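PDB 5D8Z: endoglucanase from Ganoderma lucidum, which probably hydrolyses internal beta-1,4-glucosidic bonds of cellulose and related beta-glucans, as a family 5 glycoside hydrolase. Local coordinates for residues A[121-126]-A[160-165]; A[135-140]-A[175-180]. All blocks are in the same frame, centred on the assembly; numbering follows the deposited sequence.

Both contacts lie on the same side of the chain centre, in an eight-stranded beta/alpha barrel, with centres about 11 Å apart. Contact 1 joins the loops that follow strands 114-119 and 157-160. It reaches the glycan pocket through Glu164, which is hydrogen-bonded to one glucose of the bound glycan. Contact 2 lies farther out, about 19 Å from the chain centre against about 11 Å for contact 1. It packs helix 137-149 against helix 171-187. The two contacts touch directly. Val161 CG1 is 3.8 Å from Phe140 CZ, and Met162 CE is 3.8 Å from Phe140 CE1. Phe125 CB also packs on Pro135 CG at 3.6 Å. Packing thus continues from the loops of contact 1, one of which carries Glu164, to the outer helices.

Contact 1: residues A[121-126]-A[160-165]; sequences NYARFN and GVMNEP. With BGC (beta-D-glucopyranose), chain C.
Asn163 ND2 lies over one face of the Tyr122 ring, 3.7 Å from CE2 and offset toward the rim; the amide plane stands steeply, 82° from the ring. Glu164 runs alongside the tyrosine, its carboxylate plane turned 63° from the ring, and Glu164 O approaches Tyr122 CD2 obliquely. The Glu164 chain is extended beyond CG (chi2 -173°), which carries OE1 to the glucose, where it accepts from BGC O4 at 3.1 Å. Asn163, Glu164 and Pro165 form the Asn-Glu-Pro sequence after barrel strand 157-160, whose glutamate is the acid/base in family 5, probably here too. Glu164 OE2 is hydrogen-bonded to His235, which helps position the carboxylate; Asn163 OD1 bonds to Arg76. With an alanine in place of Tyr122, Asn163 ND2 would probably lose the ring face beside it, opening a gap next to the carboxylate. Tyr122 belongs to a type I' turn from Asn121 to Arg124. Its N gives a weak bond to Asn163 O at 3.0 Å, and Ala123 N another weak one to Met162 SD at 3.1 Å. Trp174 of helix 171-187 packs on Ala123, Met162 and Pro165, while Pro198 of strand 194-198 touches the last two.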
loop_
_atom_site.group_PDB
_atom_site.type_symbol
_atom_site.label_atom_id
_atom_site.label_comp_id
_atom_site.label_asym_id
_atom_site.label_seq_id
_atom_site.Cartn_x
_atom_site.Cartn_y
_atom_site.Cartn_z
ATOM N N ASN A 121 -5.018 3.450 7.877
ATOM C CA ASN A 121 -6.057 3.547 8.890
ATOM C C ASN A 121 -7.247 2.604 8.866
ATOM O O ASN A 121 -8.099 2.738 9.735
ATOM C CB ASN A 121 -6.573 4.958 8.912
ATOM C CG ASN A 121 -5.848 5.780 9.904
ATOM O OD1 ASN A 121 -6.363 6.064 10.971
ATOM N ND2 ASN A 121 -4.618 6.107 9.593
ATOM N N TYR A 122 -7.320 1.652 7.931
ATOM C CA TYR A 122 -8.414 0.657 7.939
ATOM C C TYR A 122 -9.779 1.340 7.853
ATOM O O TYR A 122 -10.748 0.922 8.466
ATOM C CB TYR A 122 -8.330 -0.210 9.197
ATOM C CG TYR A 122 -6.957 -0.796 9.376
ATOM C CD1 TYR A 122 -5.952 -0.097 10.060
ATOM C CD2 TYR A 122 -6.630 -2.042 8.814
ATOM C CE1 TYR A 122 -4.678 -0.637 10.201
ATOM C CE2 TYR A 122 -5.374 -2.593 8.976
ATOM C CZ TYR A 122 -4.405 -1.886 9.667
ATOM O OH TYR A 122 -3.153 -2.430 9.806
ATOM N N ALA A 123 -9.818 2.430 7.104
ATOM C CA ALA A 123 -11.033 3.232 6.924
ATOM C C ALA A 123 -11.604 3.780 8.211
ATOM O O ALA A 123 -12.746 4.233 8.231
ATOM C CB ALA A 123 -12.110 2.444 6.166
ATOM N N ARG A 124 -10.815 3.778 9.273
ATOM C CA ARG A 124 -11.300 4.254 10.562
ATOM C C ARG A 124 -10.450 5.362 11.164
ATOM O O ARG A 124 -9.350 5.659 10.699
ATOM C CB ARG A 124 -11.363 3.095 11.522
ATOM C CG ARG A 124 -12.478 2.140 11.226
ATOM C CD ARG A 124 -12.208 0.806 11.858
ATOM N NE ARG A 124 -13.402 0.001 11.749
ATOM C CZ ARG A 124 -13.736 -0.731 10.697
ATOM N NH1 ARG A 124 -12.948 -0.780 9.619
ATOM N NH2 ARG A 124 -14.870 -1.422 10.715
ATOM N N PHE A 125 -11.008 5.976 12.197
ATOM C CA PHE A 125 -10.308 6.937 13.055
ATOM C C PHE A 125 -10.825 6.701 14.478
ATOM O O PHE A 125 -12.009 6.884 14.772
ATOM C CB PHE A 125 -10.583 8.383 12.608
ATOM C CG PHE A 125 -9.653 9.392 13.228
ATOM C CD1 PHE A 125 -8.438 9.706 12.617
ATOM C CD2 PHE A 125 -9.982 10.020 14.425
ATOM C CE1 PHE A 125 -7.566 10.619 13.199
ATOM C CE2 PHE A 125 -9.125 10.930 15.000
ATOM C CZ PHE A 125 -7.913 11.235 14.389
ATOM N N ASN A 126 -9.925 6.277 15.342
ATOM C CA ASN A 126 -10.279 5.819 16.685
ATOM C C ASN A 126 -11.611 5.091 16.835
ATOM O O ASN A 126 -12.505 5.607 17.473
ATOM C CB ASN A 126 -10.243 6.985 17.667
ATOM C CG ASN A 126 -8.866 7.574 17.811
ATOM O OD1 ASN A 126 -7.854 6.871 17.804
ATOM N ND2 ASN A 126 -8.818 8.870 17.917
ATOM N N GLY A 160 -2.169 6.397 -2.046
ATOM C CA GLY A 160 -2.945 5.254 -1.578
ATOM C C GLY A 160 -3.999 5.707 -0.583
ATOM O O GLY A 160 -3.703 5.913 0.623
ATOM N N VAL A 161 -5.227 5.827 -1.083
ATOM C CA VAL A 161 -6.307 6.492 -0.370
ATOM C C VAL A 161 -6.489 5.921 1.019
ATOM O O VAL A 161 -6.559 6.662 1.982
ATOM C CB VAL A 161 -7.642 6.377 -1.142
ATOM C CG1 VAL A 161 -8.807 6.839 -0.294
ATOM C CG2 VAL A 161 -7.608 7.210 -2.415
ATOM N N MET A 162 -6.561 4.606 1.133
ATOM C CA MET A 162 -6.770 4.020 2.425
ATOM C C MET A 162 -6.377 2.574 2.472
ATOM O O MET A 162 -6.730 1.799 1.599
ATOM C CB MET A 162 -8.235 4.114 2.805
ATOM C CG MET A 162 -8.575 3.441 4.133
ATOM S SD MET A 162 -7.740 4.134 5.573
ATOM C CE MET A 162 -8.235 5.848 5.441
ATOM N N ASN A 163 -5.698 2.209 3.548
ATOM C CA ASN A 163 -5.209 0.871 3.711
ATOM C C ASN A 163 -6.238 -0.045 4.320
ATOM O O ASN A 163 -6.778 0.247 5.366
ATOM C CB ASN A 163 -4.031 0.868 4.637
ATOM C CG ASN A 163 -3.501 -0.511 4.844
ATOM O OD1 ASN A 163 -2.917 -1.090 3.939
ATOM N ND2 ASN A 163 -3.705 -1.055 6.026
ATOM N N GLU A 164 -6.475 -1.171 3.666
ATOM C CA GLU A 164 -7.307 -2.278 4.182
ATOM C C GLU A 164 -8.630 -1.980 4.891
ATOM O O GLU A 164 -8.836 -2.397 6.023
ATOM C CB GLU A 164 -6.449 -3.200 5.035
ATOM C CG GLU A 164 -5.525 -4.044 4.193
ATOM C CD GLU A 164 -4.778 -5.106 4.990
ATOM O OE1 GLU A 164 -4.857 -5.070 6.234
ATOM O OE2 GLU A 164 -4.106 -5.982 4.367
ATOM N N PRO A 165 -9.557 -1.314 4.209
ATOM C CA PRO A 165 -10.904 -1.252 4.758
ATOM C C PRO A 165 -11.447 -2.649 5.041
ATOM O O PRO A 165 -11.204 -3.582 4.273
ATOM C CB PRO A 165 -11.724 -0.611 3.650
ATOM C CG PRO A 165 -10.754 0.012 2.683
ATOM C CD PRO A 165 -9.399 -0.561 2.949
HETATM C C2 BGC C . -4.685 -9.026 9.820
HETATM C C3 BGC C . -3.709 -7.987 9.224
HETATM C C4 BGC C . -3.487 -8.170 7.733
HETATM C C5 BGC C . -4.832 -8.349 6.999
HETATM C C6 BGC C . -4.622 -8.793 5.553
HETATM C C1 BGC C . -5.958 -9.306 8.979
HETATM O O2 BGC C . -5.072 -8.561 11.118
HETATM O O3 BGC C . -2.393 -8.055 9.810
HETATM O O4 BGC C . -2.664 -7.060 7.298
HETATM O O5 BGC C . -5.672 -9.363 7.576
HETATM O O6 BGC C . -5.164 -10.095 5.309
#

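Contact 2: residues A[135-140]-A[175-180]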
loop_
_atom_site.group_PDB
_atom_site.type_symbol
_atom_site.label_atom_id
_atom_site.label_comp_id
_atom_site.label_asym_id
_atom_site.label_seq_id
_atom_site.Cartn_x
_atom_site.Cartn_y
_atom_site.Cartn_z
ATOM N N PRO A 135 -15.322 10.162 11.154
ATOM C CA PRO A 135 -15.124 11.397 10.415
ATOM C C PRO A 135 -15.883 11.429 9.106
ATOM O O PRO A 135 -16.113 10.403 8.498
ATOM C CB PRO A 135 -13.631 11.411 10.126
ATOM C CG PRO A 135 -13.029 10.478 11.106
ATOM C CD PRO A 135 -14.062 9.440 11.368
ATOM N N THR A 136 -16.239 12.619 8.667
ATOM C CA THR A 136 -17.044 12.761 7.486
ATOM C C THR A 136 -16.148 12.714 6.297
ATOM O O THR A 136 -14.930 12.893 6.389
ATOM C CB THR A 136 -17.800 14.096 7.450
ATOM O OG1 THR A 136 -16.871 15.165 7.396
ATOM C CG2 THR A 136 -18.629 14.279 8.694
ATOM N N ASN A 137 -16.785 12.487 5.161
ATOM C CA ASN A 137 -16.100 12.485 3.901
ATOM C C ASN A 137 -15.297 13.756 3.717
ATOM O O ASN A 137 -14.241 13.710 3.084
ATOM C CB ASN A 137 -17.094 12.286 2.757
ATOM C CG ASN A 137 -17.693 10.885 2.733
ATOM O OD1 ASN A 137 -18.580 10.604 1.925
ATOM N ND2 ASN A 137 -17.219 9.997 3.607
ATOM N N GLN A 138 -15.774 14.871 4.275
ATOM C CA GLN A 138 -15.051 16.152 4.202
ATOM C C GLN A 138 -13.812 16.226 5.085
ATOM O O GLN A 138 -12.770 16.686 4.631
ATOM C CB GLN A 138 -15.949 17.336 4.581
ATOM C CG GLN A 138 -16.931 17.729 3.500
ATOM C CD GLN A 138 -18.131 16.805 3.468
ATOM O OE1 GLN A 138 -18.788 16.569 4.489
ATOM N NE2 GLN A 138 -18.407 16.262 2.310
ATOM N N ASP A 139 -13.956 15.840 6.353
ATOM C CA ASP A 139 -12.817 15.705 7.264
ATOM C C ASP A 139 -11.717 14.928 6.481
ATOM O O ASP A 139 -10.578 15.339 6.379
ATOM C CB ASP A 139 -13.224 14.962 8.588
ATOM C CG ASP A 139 -14.248 15.754 9.493
ATOM O OD1 ASP A 139 -14.202 17.001 9.551
ATOM O OD2 ASP A 139 -15.094 15.123 10.179
ATOM N N PHE A 140 -12.111 13.832 5.862
ATOM C CA PHE A 140 -11.181 12.968 5.158
ATOM C C PHE A 140 -10.583 13.601 3.887
ATOM O O PHE A 140 -9.388 13.494 3.604
ATOM C CB PHE A 140 -11.940 11.705 4.791
ATOM C CG PHE A 140 -11.121 10.664 4.116
ATOM C CD1 PHE A 140 -9.875 10.302 4.612
ATOM C CD2 PHE A 140 -11.630 9.979 3.045
ATOM C CE1 PHE A 140 -9.139 9.295 4.019
ATOM C CE2 PHE A 140 -10.900 8.985 2.436
ATOM C CZ PHE A 140 -9.647 8.641 2.920
ATOM N N ALA A 175 -17.343 3.917 -1.347
ATOM C CA ALA A 175 -16.948 4.424 -2.633
ATOM C C ALA A 175 -17.172 5.945 -2.745
ATOM O O ALA A 175 -16.365 6.649 -3.360
ATOM C CB ALA A 175 -17.683 3.662 -3.721
ATOM N N ASP A 176 -18.239 6.458 -2.124
ATOM C CA ASP A 176 -18.468 7.928 -2.009
ATOM C C ASP A 176 -17.378 8.669 -1.248
ATOM O O ASP A 176 -16.938 9.733 -1.662
ATOM C CB ASP A 176 -19.837 8.246 -1.395
ATOM C CG ASP A 176 -21.002 7.887 -2.331
ATOM O OD1 ASP A 176 -20.885 8.156 -3.554
ATOM O OD2 ASP A 176 -22.028 7.335 -1.855
ATOM N N SER A 177 -16.930 8.095 -0.144
ATOM C CA SER A 177 -15.812 8.656 0.606
ATOM C C SER A 177 -14.557 8.726 -0.250
ATOM O O SER A 177 -13.802 9.682 -0.186
ATOM C CB SER A 177 -15.548 7.803 1.838
ATOM O OG SER A 177 -16.730 7.677 2.630
ATOM N N VAL A 178 -14.359 7.714 -1.081
ATOM C CA VAL A 178 -13.175 7.619 -1.912
ATOM C C VAL A 178 -13.266 8.624 -3.048
ATOM O O VAL A 178 -12.250 9.192 -3.475
ATOM C CB VAL A 178 -13.027 6.212 -2.494
ATOM C CG1 VAL A 178 -11.846 6.176 -3.440
ATOM C CG2 VAL A 178 -12.892 5.165 -1.380
ATOM N N GLN A 179 -14.484 8.847 -3.540
ATOM C CA GLN A 179 -14.694 9.870 -4.534
ATOM C C GLN A 179 -14.253 11.188 -3.937
ATOM O O GLN A 179 -13.525 11.987 -4.527
ATOM C CB GLN A 179 -16.169 9.923 -4.892
ATOM C CG GLN A 179 -16.518 10.960 -5.952
ATOM C CD GLN A 179 -15.786 10.709 -7.242
ATOM O OE1 GLN A 179 -16.024 9.719 -7.890
ATOM N NE2 GLN A 179 -14.859 11.574 -7.582
ATOM N N ALA A 180 -14.692 11.418 -2.726
ATOM C CA ALA A 180 -14.389 12.681 -2.126
ATOM C C ALA A 180 -12.877 12.918 -2.086
ATOM O O ALA A 180 -12.403 14.036 -2.375
ATOM C CB ALA A 180 -14.992 12.760 -0.743
#
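Asn137 and Ser177 meet where two outer helices of the TIM barrel pack, helix 137-149 at its first turn and helix 171-187 in its middle. These helices precede and follow barrel strand 157-160. The polar part of the contact is one weak bond. Asn137 ND2 donates to Ser177 OG at 2.6 Å, but the angle at the hydrogen is only 120°. Ser177 OG also bonds to Leu173 O, one turn earlier in its helix, so the hydroxyl has a partner in each helix.

Apolar packing is sparse. Ala180 CB sits 4.1 Å from Asn137 CB, one turn along from Ser177.

A ring edge meets a backbone carbonyl oxygen as well. Phe140 comes in from the next turn of its own helix, its CG anti to the backbone N (chi1 -177°). The ring turns its edge to Ser177 O, with CD2 3.9 Å away. The same ring meets Trp144 edge-to-face and also lies against the loop after strand 157-160, so it reaches inward from the helix pair.

The start of helix 137-149 is held by its own bonds. Thr136 is the N-cap and forms a capping box with Asp139. Asp139 N donates almost straight to Thr136 OG1 at 3.2 Å. In return, Thr136 N donates to Asp139 OD2 at 3.1 Å, reaching the oxygen on its anti side and 34° out of the carboxylate plane.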